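Local coordinates for choline kinase (Cryptosporidium parvum, PDB 3MES), which probably phosphorylates choline, and perhaps ethanolamine, at the expense of ATP, and here holds ADP, magnesium and the choline-like decamethonium ion, at residues B[200-205]-B[368-373]; B[264-269]-B[287-292]. All blocks are in the same frame, centred on the assembly; numbering follows the deposited sequence.

Contact 1: residues B[200-205]-B[368-373]. With DME (decamethonium ion), chain K.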
ATOM      1  N   LYS B 200     -13.330  28.871  -7.146  1.00 21.42           N
ATOM      2  CA  LYS B 200     -12.976  29.412  -8.453  1.00 21.55           C
ATOM      3  C   LYS B 200     -13.460  28.485  -9.559  1.00 21.47           C
ATOM      4  O   LYS B 200     -14.140  28.912 -10.493  1.00 21.41           O
ATOM      5  CB  LYS B 200     -11.462  29.590  -8.567  1.00 21.62           C
ATOM      6  CG  LYS B 200     -10.848  30.433  -7.469  1.00 22.18           C
ATOM      7  CD  LYS B 200      -9.341  30.522  -7.637  1.00 23.10           C
ATOM      8  CE  LYS B 200      -8.689  31.169  -6.428  1.00 23.66           C
ATOM      9  NZ  LYS B 200      -7.213  31.277  -6.595  1.00 24.36           N
ATOM     10  N   ARG B 201     -13.098  27.213  -9.447  1.00 21.56           N
ATOM     11  CA  ARG B 201     -13.449  26.220 -10.455  1.00 21.57           C
ATOM     12  C   ARG B 201     -14.960  26.126 -10.643  1.00 21.64           C
ATOM     13  O   ARG B 201     -15.447  26.054 -11.772  1.00 21.64           O
ATOM     14  CB  ARG B 201     -12.861  24.857 -10.084  1.00 21.53           C
ATOM     15  CG  ARG B 201     -13.242  23.724 -11.019  1.00 21.34           C
ATOM     16  CD  ARG B 201     -12.306  22.543 -10.842  1.00 21.28           C
ATOM     17  NE  ARG B 201     -10.967  22.837 -11.345  1.00 21.23           N
ATOM     18  CZ  ARG B 201      -9.906  22.058 -11.159  1.00 21.24           C
ATOM     19  NH1 ARG B 201     -10.015  20.931 -10.471  1.00 20.98           N
ATOM     20  NH2 ARG B 201      -8.730  22.412 -11.658  1.00 21.72           N
ATOM     21  N   ILE B 202     -15.699  26.131  -9.537  1.00 21.65           N
ATOM     22  CA  ILE B 202     -17.155  26.079  -9.602  1.00 21.80           C
ATOM     23  C   ILE B 202     -17.724  27.284 -10.343  1.00 22.06           C
ATOM     24  O   ILE B 202     -18.576  27.137 -11.219  1.00 22.09           O
ATOM     25  CB  ILE B 202     -17.797  25.989  -8.203  1.00 21.72           C
ATOM     26  CG1 ILE B 202     -17.646  24.575  -7.641  1.00 21.81           C
ATOM     27  CG2 ILE B 202     -19.265  26.374  -8.271  1.00 21.40           C
ATOM     28  CD1 ILE B 202     -18.260  24.386  -6.267  1.00 21.41           C
ATOM     29  N   TYR B 203     -17.255  28.477  -9.990  1.00 22.36           N
ATOM     30  CA  TYR B 203     -17.713  29.688 -10.656  1.00 22.86           C
ATOM     31  C   TYR B 203     -17.309  29.655 -12.130  1.00 23.35           C
ATOM     32  O   TYR B 203     -18.103  29.985 -13.014  1.00 23.43           O
ATOM     33  CB  TYR B 203     -17.152  30.938  -9.971  1.00 22.66           C
ATOM     34  CG  TYR B 203     -17.505  31.046  -8.504  1.00 22.39           C
ATOM     35  CD1 TYR B 203     -16.579  31.505  -7.575  1.00 21.93           C
ATOM     36  CD2 TYR B 203     -18.763  30.676  -8.044  1.00 21.97           C
ATOM     37  CE1 TYR B 203     -16.901  31.600  -6.232  1.00 21.50           C
ATOM     38  CE2 TYR B 203     -19.092  30.768  -6.707  1.00 21.43           C
ATOM     39  CZ  TYR B 203     -18.160  31.227  -5.805  1.00 21.19           C
ATOM     40  OH  TYR B 203     -18.492  31.315  -4.474  1.00 20.47           O
ATOM     41  N   LEU B 204     -16.076  29.238 -12.385  1.00 23.79           N
ATOM     42  CA  LEU B 204     -15.569  29.148 -13.746  1.00 24.48           C
ATOM     43  C   LEU B 204     -16.413  28.194 -14.589  1.00 24.84           C
ATOM     44  O   LEU B 204     -16.787  28.512 -15.718  1.00 24.83           O
ATOM     45  CB  LEU B 204     -14.116  28.675 -13.736  1.00 24.47           C
ATOM     46  CG  LEU B 204     -13.239  29.202 -14.865  1.00 24.72           C
ATOM     47  CD1 LEU B 204     -12.890  30.658 -14.592  1.00 24.93           C
ATOM     48  CD2 LEU B 204     -11.978  28.357 -15.005  1.00 24.71           C
ATOM     49  N   TRP B 205     -16.706  27.020 -14.040  1.00 25.37           N
ATOM     50  CA  TRP B 205     -17.479  26.019 -14.769  1.00 25.93           C
ATOM     51  C   TRP B 205     -18.968  26.350 -14.802  1.00 26.38           C
ATOM     52  O   TRP B 205     -19.689  25.907 -15.698  1.00 26.35           O
ATOM     53  CB  TRP B 205     -17.241  24.614 -14.207  1.00 25.78           C
ATOM     54  CG  TRP B 205     -15.866  24.091 -14.493  1.00 25.81           C
ATOM     55  CD1 TRP B 205     -14.923  24.666 -15.297  1.00 25.82           C
ATOM     56  CD2 TRP B 205     -15.291  22.869 -14.012  1.00 25.71           C
ATOM     57  NE1 TRP B 205     -13.790  23.889 -15.330  1.00 25.55           N
ATOM     58  CE2 TRP B 205     -13.990  22.779 -14.551  1.00 25.71           C
ATOM     59  CE3 TRP B 205     -15.745  21.845 -13.174  1.00 25.70           C
ATOM     60  CZ2 TRP B 205     -13.141  21.707 -14.279  1.00 25.55           C
ATOM     61  CZ3 TRP B 205     -14.900  20.785 -12.903  1.00 25.66           C
ATOM     62  CH2 TRP B 205     -13.613  20.723 -13.455  1.00 25.77           C
ATOM     63  N   HIS B 368     -20.485  16.991  -5.955  1.00 17.02           N
ATOM     64  CA  HIS B 368     -21.706  16.833  -6.745  1.00 17.00           C
ATOM     65  C   HIS B 368     -21.985  18.045  -7.627  1.00 17.10           C
ATOM     66  O   HIS B 368     -22.466  17.907  -8.751  1.00 17.22           O
ATOM     67  CB  HIS B 368     -22.916  16.577  -5.842  1.00 16.92           C
ATOM     68  CG  HIS B 368     -22.901  15.240  -5.171  1.00 16.73           C
ATOM     69  ND1 HIS B 368     -22.697  14.062  -5.858  1.00 16.68           N
ATOM     70  CD2 HIS B 368     -23.089  14.891  -3.876  1.00 16.35           C
ATOM     71  CE1 HIS B 368     -22.747  13.048  -5.013  1.00 16.39           C
ATOM     72  NE2 HIS B 368     -22.985  13.524  -3.805  1.00 16.01           N
ATOM     73  N   ILE B 369     -21.703  19.234  -7.112  1.00 17.26           N
ATOM     74  CA  ILE B 369     -21.952  20.453  -7.869  1.00 17.40           C
ATOM     75  C   ILE B 369     -20.895  20.662  -8.947  1.00 17.51           C
ATOM     76  O   ILE B 369     -21.211  21.012 -10.081  1.00 17.52           O
ATOM     77  CB  ILE B 369     -22.014  21.687  -6.953  1.00 17.40           C
ATOM     78  CG1 ILE B 369     -23.421  21.831  -6.364  1.00 17.67           C
ATOM     79  CG2 ILE B 369     -21.636  22.943  -7.725  1.00 17.22           C
ATOM     80  CD1 ILE B 369     -23.595  23.049  -5.481  1.00 17.69           C
ATOM     81  N   THR B 370     -19.637  20.441  -8.583  1.00 17.72           N
ATOM     82  CA  THR B 370     -18.531  20.619  -9.510  1.00 17.93           C
ATOM     83  C   THR B 370     -18.701  19.749 -10.752  1.00 18.14           C
ATOM     84  O   THR B 370     -18.735  20.245 -11.875  1.00 18.14           O
ATOM     85  CB  THR B 370     -17.180  20.289  -8.838  1.00 17.89           C
ATOM     86  OG1 THR B 370     -16.992  21.138  -7.696  1.00 17.75           O
ATOM     87  CG2 THR B 370     -16.032  20.491  -9.815  1.00 17.55           C
ATOM     88  N   TRP B 371     -18.818  18.445 -10.546  1.00 18.55           N
ATOM     89  CA  TRP B 371     -18.897  17.522 -11.667  1.00 18.98           C
ATOM     90  C   TRP B 371     -20.230  17.623 -12.400  1.00 19.33           C
ATOM     91  O   TRP B 371     -20.339  17.229 -13.563  1.00 19.17           O
ATOM     92  CB  TRP B 371     -18.608  16.096 -11.208  1.00 18.91           C
ATOM     93  CG  TRP B 371     -17.200  15.938 -10.734  1.00 19.09           C
ATOM     94  CD1 TRP B 371     -16.785  15.606  -9.476  1.00 18.90           C
ATOM     95  CD2 TRP B 371     -16.011  16.132 -11.512  1.00 19.00           C
ATOM     96  NE1 TRP B 371     -15.414  15.567  -9.429  1.00 18.99           N
ATOM     97  CE2 TRP B 371     -14.914  15.886 -10.665  1.00 18.81           C
ATOM     98  CE3 TRP B 371     -15.769  16.482 -12.843  1.00 18.83           C
ATOM     99  CZ2 TRP B 371     -13.595  15.982 -11.104  1.00 18.98           C
ATOM    100  CZ3 TRP B 371     -14.458  16.577 -13.279  1.00 19.06           C
ATOM    101  CH2 TRP B 371     -13.388  16.328 -12.411  1.00 18.95           C
ATOM    102  N   GLY B 372     -21.237  18.160 -11.717  1.00 19.73           N
ATOM    103  CA  GLY B 372     -22.509  18.461 -12.359  1.00 20.24           C
ATOM    104  C   GLY B 372     -22.337  19.555 -13.401  1.00 20.66           C
ATOM    105  O   GLY B 372     -22.624  19.355 -14.581  1.00 20.77           O
ATOM    106  N   LEU B 373     -21.862  20.716 -12.962  1.00 20.97           N
ATOM    107  CA  LEU B 373     -21.613  21.825 -13.874  1.00 21.36           C
ATOM    108  C   LEU B 373     -20.617  21.415 -14.953  1.00 21.72           C
ATOM    109  O   LEU B 373     -20.767  21.778 -16.120  1.00 21.86           O
ATOM    110  CB  LEU B 373     -21.084  23.038 -13.108  1.00 21.26           C
ATOM    111  CG  LEU B 373     -21.951  23.557 -11.963  1.00 21.12           C
ATOM    112  CD1 LEU B 373     -21.273  24.734 -11.274  1.00 20.72           C
ATOM    113  CD2 LEU B 373     -23.336  23.941 -12.467  1.00 20.39           C
TER
HETATM  114  N1  DME K 427     -14.576   3.820 -19.813  1.00 35.08           N
HETATM  115  C2  DME K 427     -15.120   4.836 -20.730  1.00 34.56           C
HETATM  116  C3  DME K 427     -14.892   6.236 -20.149  1.00 34.08           C
HETATM  117  C4  DME K 427     -15.766   7.275 -20.860  1.00 33.74           C
HETATM  118  C5  DME K 427     -15.501   8.689 -20.332  1.00 33.38           C
HETATM  119  C6  DME K 427     -16.013   8.856 -18.896  1.00 32.78           C
HETATM  120  C7  DME K 427     -17.146   9.886 -18.822  1.00 32.13           C
HETATM  121  C8  DME K 427     -16.780  11.047 -17.894  1.00 31.75           C
HETATM  122  C9  DME K 427     -17.290  10.814 -16.470  1.00 31.30           C
HETATM  123  C10 DME K 427     -16.246  11.252 -15.439  1.00 30.85           C
HETATM  124  C11 DME K 427     -16.917  11.821 -14.188  1.00 30.49           C
HETATM  125  N12 DME K 427     -15.897  12.319 -13.251  1.00 30.30           N
HETATM  126  C13 DME K 427     -15.446   2.633 -19.813  1.00 34.83           C
HETATM  127  C14 DME K 427     -13.226   3.440 -20.260  1.00 34.96           C
HETATM  128  C15 DME K 427     -14.511   4.373 -18.450  1.00 34.87           C
HETATM  129  C16 DME K 427     -14.961  11.239 -12.903  1.00 30.11           C
HETATM  130  C17 DME K 427     -15.156  13.421 -13.882  1.00 29.74           C
HETATM  131  C18 DME K 427     -16.561  12.793 -12.024  1.00 30.07           C

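Contact 2: residues B[264-269]-B[287-292]. With PT3 (N-propyl-tartramic acid), chain L.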
ATOM      1  N   PHE B 264      -1.953  19.897  -1.941  1.00 16.37           N
ATOM      2  CA  PHE B 264      -2.009  19.720  -3.386  1.00 16.25           C
ATOM      3  C   PHE B 264      -2.857  18.496  -3.719  1.00 16.09           C
ATOM      4  O   PHE B 264      -2.416  17.356  -3.565  1.00 16.08           O
ATOM      5  CB  PHE B 264      -0.616  19.607  -4.008  1.00 16.27           C
ATOM      6  CG  PHE B 264      -0.621  19.742  -5.505  1.00 16.54           C
ATOM      7  CD1 PHE B 264      -0.444  20.980  -6.101  1.00 16.96           C
ATOM      8  CD2 PHE B 264      -0.833  18.638  -6.314  1.00 16.67           C
ATOM      9  CE1 PHE B 264      -0.461  21.113  -7.480  1.00 17.22           C
ATOM     10  CE2 PHE B 264      -0.849  18.762  -7.693  1.00 16.94           C
ATOM     11  CZ  PHE B 264      -0.664  20.000  -8.278  1.00 16.93           C
ATOM     12  N   ALA B 265      -4.079  18.746  -4.173  1.00 15.99           N
ATOM     13  CA  ALA B 265      -5.060  17.687  -4.359  1.00 15.96           C
ATOM     14  C   ALA B 265      -5.053  17.120  -5.774  1.00 15.98           C
ATOM     15  O   ALA B 265      -4.678  17.800  -6.727  1.00 15.84           O
ATOM     16  CB  ALA B 265      -6.444  18.195  -4.002  1.00 15.77           C
ATOM     17  N   HIS B 266      -5.471  15.864  -5.893  1.00 16.05           N
ATOM     18  CA  HIS B 266      -5.649  15.224  -7.188  1.00 16.02           C
ATOM     19  C   HIS B 266      -6.900  15.780  -7.863  1.00 16.09           C
ATOM     20  O   HIS B 266      -6.870  16.155  -9.038  1.00 16.00           O
ATOM     21  CB  HIS B 266      -5.779  13.711  -7.015  1.00 16.12           C
ATOM     22  CG  HIS B 266      -5.845  12.960  -8.307  1.00 16.13           C
ATOM     23  ND1 HIS B 266      -7.009  12.831  -9.035  1.00 15.79           N
ATOM     24  CD2 HIS B 266      -4.890  12.297  -9.002  1.00 15.97           C
ATOM     25  CE1 HIS B 266      -6.770  12.120 -10.123  1.00 15.97           C
ATOM     26  NE2 HIS B 266      -5.491  11.783 -10.127  1.00 16.26           N
ATOM     27  N   ASN B 267      -7.997  15.814  -7.109  1.00 16.05           N
ATOM     28  CA  ASN B 267      -9.234  16.465  -7.543  1.00 16.08           C
ATOM     29  C   ASN B 267     -10.117  15.642  -8.484  1.00 16.21           C
ATOM     30  O   ASN B 267     -11.155  16.118  -8.944  1.00 16.33           O
ATOM     31  CB  ASN B 267      -8.933  17.836  -8.154  1.00 15.99           C
ATOM     32  CG  ASN B 267      -8.597  18.882  -7.103  1.00 15.85           C
ATOM     33  OD1 ASN B 267      -9.148  18.868  -6.003  1.00 15.45           O
ATOM     34  ND2 ASN B 267      -7.692  19.794  -7.440  1.00 15.20           N
ATOM     35  N   ASP B 268      -9.712  14.409  -8.762  1.00 16.42           N
ATOM     36  CA  ASP B 268     -10.470  13.549  -9.663  1.00 16.61           C
ATOM     37  C   ASP B 268     -10.065  12.103  -9.447  1.00 16.71           C
ATOM     38  O   ASP B 268     -10.024  11.310 -10.391  1.00 16.82           O
ATOM     39  CB  ASP B 268     -10.214  13.946 -11.120  1.00 16.61           C
ATOM     40  CG  ASP B 268     -11.056  13.148 -12.105  1.00 16.77           C
ATOM     41  OD1 ASP B 268     -12.187  12.754 -11.751  1.00 16.46           O
ATOM     42  OD2 ASP B 268     -10.588  12.925 -13.243  1.00 17.23           O
ATOM     43  N   LEU B 269      -9.756  11.762  -8.202  1.00 16.71           N
ATOM     44  CA  LEU B 269      -9.253  10.432  -7.895  1.00 16.95           C
ATOM     45  C   LEU B 269     -10.374   9.400  -7.902  1.00 17.10           C
ATOM     46  O   LEU B 269     -10.809   8.933  -6.852  1.00 17.33           O
ATOM     47  CB  LEU B 269      -8.516  10.421  -6.554  1.00 16.90           C
ATOM     48  CG  LEU B 269      -7.607   9.211  -6.314  1.00 16.78           C
ATOM     49  CD1 LEU B 269      -6.599   9.061  -7.447  1.00 16.50           C
ATOM     50  CD2 LEU B 269      -6.898   9.321  -4.974  1.00 16.32           C
ATOM     51  N   GLU B 287      -5.016  16.096 -14.494  1.00 17.38           N
ATOM     52  CA  GLU B 287      -5.399  17.289 -15.244  1.00 17.29           C
ATOM     53  C   GLU B 287      -6.201  18.296 -14.413  1.00 17.00           C
ATOM     54  O   GLU B 287      -6.302  19.463 -14.780  1.00 17.05           O
ATOM     55  CB  GLU B 287      -6.164  16.923 -16.521  1.00 17.43           C
ATOM     56  CG  GLU B 287      -7.647  17.273 -16.488  1.00 18.37           C
ATOM     57  CD  GLU B 287      -8.273  17.307 -17.875  1.00 19.25           C
ATOM     58  OE1 GLU B 287      -9.047  18.249 -18.152  1.00 19.19           O
ATOM     59  OE2 GLU B 287      -7.988  16.399 -18.688  1.00 19.59           O
ATOM     60  N   TYR B 288      -6.771  17.848 -13.298  1.00 16.73           N
ATOM     61  CA  TYR B 288      -7.553  18.737 -12.435  1.00 16.38           C
ATOM     62  C   TYR B 288      -6.840  19.006 -11.111  1.00 16.15           C
ATOM     63  O   TYR B 288      -7.430  19.550 -10.177  1.00 16.04           O
ATOM     64  CB  TYR B 288      -8.943  18.153 -12.165  1.00 16.42           C
ATOM     65  CG  TYR B 288      -9.754  17.872 -13.410  1.00 16.50           C
ATOM     66  CD1 TYR B 288     -10.412  18.895 -14.080  1.00 16.53           C
ATOM     67  CD2 TYR B 288      -9.866  16.583 -13.912  1.00 16.63           C
ATOM     68  CE1 TYR B 288     -11.154  18.644 -15.220  1.00 16.32           C
ATOM     69  CE2 TYR B 288     -10.607  16.321 -15.052  1.00 16.94           C
ATOM     70  CZ  TYR B 288     -11.250  17.357 -15.700  1.00 16.75           C
ATOM     71  OH  TYR B 288     -11.990  17.099 -16.832  1.00 16.55           O
ATOM     72  N   SER B 289      -5.570  18.625 -11.033  1.00 15.78           N
ATOM     73  CA  SER B 289      -4.820  18.757  -9.789  1.00 15.48           C
ATOM     74  C   SER B 289      -4.380  20.191  -9.522  1.00 15.19           C
ATOM     75  O   SER B 289      -3.887  20.881 -10.415  1.00 15.30           O
ATOM     76  CB  SER B 289      -3.621  17.809  -9.785  1.00 15.44           C
ATOM     77  OG  SER B 289      -4.057  16.463  -9.882  1.00 15.72           O
ATOM     78  N   ALA B 290      -4.569  20.626  -8.280  1.00 14.87           N
ATOM     79  CA  ALA B 290      -4.244  21.982  -7.852  1.00 14.58           C
ATOM     80  C   ALA B 290      -4.477  22.096  -6.348  1.00 14.44           C
ATOM     81  O   ALA B 290      -5.167  21.261  -5.757  1.00 14.31           O
ATOM     82  CB  ALA B 290      -5.097  22.991  -8.600  1.00 14.46           C
ATOM     83  N   ILE B 291      -3.902  23.118  -5.725  1.00 14.18           N
ATOM     84  CA  ILE B 291      -4.103  23.309  -4.297  1.00 14.07           C
ATOM     85  C   ILE B 291      -5.595  23.344  -3.990  1.00 13.94           C
ATOM     86  O   ILE B 291      -6.385  23.875  -4.771  1.00 13.81           O
ATOM     87  CB  ILE B 291      -3.446  24.602  -3.780  1.00 14.15           C
ATOM     88  CG1 ILE B 291      -1.935  24.558  -4.006  1.00 14.01           C
ATOM     89  CG2 ILE B 291      -3.755  24.795  -2.300  1.00 13.82           C
ATOM     90  CD1 ILE B 291      -1.226  23.511  -3.175  1.00 13.82           C
ATOM     91  N   ASN B 292      -5.973  22.779  -2.849  1.00 13.80           N
ATOM     92  CA  ASN B 292      -7.376  22.690  -2.472  1.00 13.56           C
ATOM     93  C   ASN B 292      -7.504  22.168  -1.048  1.00 13.51           C
ATOM     94  O   ASN B 292      -6.540  21.642  -0.485  1.00 13.40           O
ATOM     95  CB  ASN B 292      -8.117  21.766  -3.443  1.00 13.61           C
ATOM     96  CG  ASN B 292      -9.629  21.872  -3.326  1.00 13.73           C
ATOM     97  OD1 ASN B 292     -10.154  22.705  -2.586  1.00 14.15           O
ATOM     98  ND2 ASN B 292     -10.338  21.025  -4.065  1.00 13.41           N
TER
HETATM   99  O1  PT3 L 428      -9.718  12.571 -17.276  1.00 32.44           O
HETATM  100  O11 PT3 L 428     -10.726  13.786 -18.856  1.00 32.11           O
HETATM  101  C1  PT3 L 428     -10.675  12.844 -18.034  1.00 32.70           C
HETATM  102  C2  PT3 L 428     -11.904  11.947 -17.923  1.00 33.02           C
HETATM  103  O2  PT3 L 428     -12.887  12.309 -18.896  1.00 33.39           O
HETATM  104  C3  PT3 L 428     -12.471  12.111 -16.517  1.00 33.22           C
HETATM  105  O3  PT3 L 428     -13.824  12.567 -16.579  1.00 33.81           O
HETATM  106  C4  PT3 L 428     -12.398  10.756 -15.832  1.00 32.98           C
HETATM  107  O41 PT3 L 428     -12.166  10.671 -14.628  1.00 32.87           O
HETATM  108  N4  PT3 L 428     -12.567   9.718 -16.648  1.00 32.71           N
HETATM  109  C41 PT3 L 428     -12.510   8.329 -16.168  1.00 32.96           C
HETATM  110  C42 PT3 L 428     -13.141   7.396 -17.204  1.00 32.60           C
HETATM  111  C43 PT3 L 428     -14.330   6.642 -16.607  1.00 32.10           C

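Contact 1: residues B[200-205]-B[368-373]
Trp205 lies against Thr370 and Trp371 where two helices of the mainly helical lobe of this kinase pack side by side. The contact is a helix-helix packing beside the pocket that binds decamethonium, probably the choline site. Helices 198-214 and 364-376 run in roughly the same direction, with segment axes 9.3 Å apart and inclined by 31°. Everything across the interface is van der Waals contact. Ile202 pairs with Thr370 and Trp205 with Leu373 as nearest CA neighbours, one turn apart on each helix. Ile202 divides its branches: CD1 reaches Ile369 CG2 at 4.0 Å, while CG2 rests against CD1 of Leu373. The Ile202 side chain crosses that of Thr370 at about a right angle, with CG1 against OG1. That hydroxyl hydrogen-bonds to Ile366 O in its own helix. The methyl of Thr370 is the part that touches the indole, with CG2 3.3 Å from Trp205 CZ3. Thr370 CG2 is anti to the backbone N, which turns this methyl toward the indole. Arg201 CG lies over the centre of the same indole, 3.5 Å above its plane. The rings of Trp205 and Trp371 meet obliquely, with planes at 47° and Trp205 CH2 4.2 Å from Trp371 CZ3. Trp371 is held by a hydrogen bond from NE1 to Asn300 and by edge-to-face contacts with Trp374 and Tyr288. It presents one face to decamethonium, as aromatic walls do in sites for quaternary ammonium groups. Two methyls of that ammonium group, C17 and C18, lie over the indole, and C17 comes to 3.3 Å from Trp371 CZ3.

Contact 2: residues B[264-269]-B[287-292]
Asn267 and Tyr288 share the shortest hydrogen bond of this contact, 2.8 Å from Asn267 ND2 to Tyr288 O. The acceptor lies close to the amide plane of Asn267. The other end of that amide is held too: Asn292 ND2 donates to Asn267 OD1 at 3.1 Å, nearly straight at 172°. The two amide planes are turned 48° apart. With both ends engaged, the rotation of the Asn267 amide is fixed. Ser289 OG gives a further bond to His266 O, 3.0 Å long and directed at a lone pair. Ala265 and Ala290 form an antiparallel hydrogen-bonded pair, with both N-to-O bonds at 3.2 Å. Phe264 and Ile291 make the adjoining non-hydrogen-bonded pair. This two-stranded ribbon leads into the loop that carries Asp268. His266-Asn267-Asp268 matches the His-x-Asp of the catalytic loop of kinase-like phosphotransferases, and Asp268 is probably the counterpart of their catalytic aspartate. His266 ND1 accepts the backbone N-H of Asp268 in its ring plane and NE2 bonds to Ile284 O; together they fix the ring's rotation. The Asp268 carboxylate stands almost perpendicular to the Tyr288 ring, with OD2 3.8 Å from Tyr288 CD2. Asp268 OD2 also comes within 3.1 Å of the amide oxygen O41 of N-propyl-tartramic acid. Farther from the ligand the packing is apolar. Phe264 has CG anti to its backbone N (chi1 -167°), and its ring reaches across the ribbon with one face over Ala290 CA. Ile291 CD1 meets the ring edge at Phe264 CD1, 3.9 Å away. The ribbon joins strands 262-265 and 290-293, Asn292 also bonding to the Val263 backbone. Phe264 packs on helices 120-132 and 165-179, while Asn267 and Asn292 touch helix 198-214.

Overall arrangement
The two contacts adjoin, with centres about 14 Å apart, and all four segments belong to the choline/ethanolamine kinase homology region. In chain order, 200-205 comes first, then 264-269, 287-292 and 368-373, so both segments of contact 2 lie between those of contact 1. Helix 198-214 links them directly: Arg201 NH1 probably hydrogen-bonds Tyr288 O, 2.9 Å away, and Trp205 packs on the Tyr288 ring. Trp371 of helix 364-376 also packs against Asn267 and Asp268. Contact 1 supplies Trp371 and contact 2 Asp268 to the decamethonium pocket. The two contacts thus meet at one ligand site.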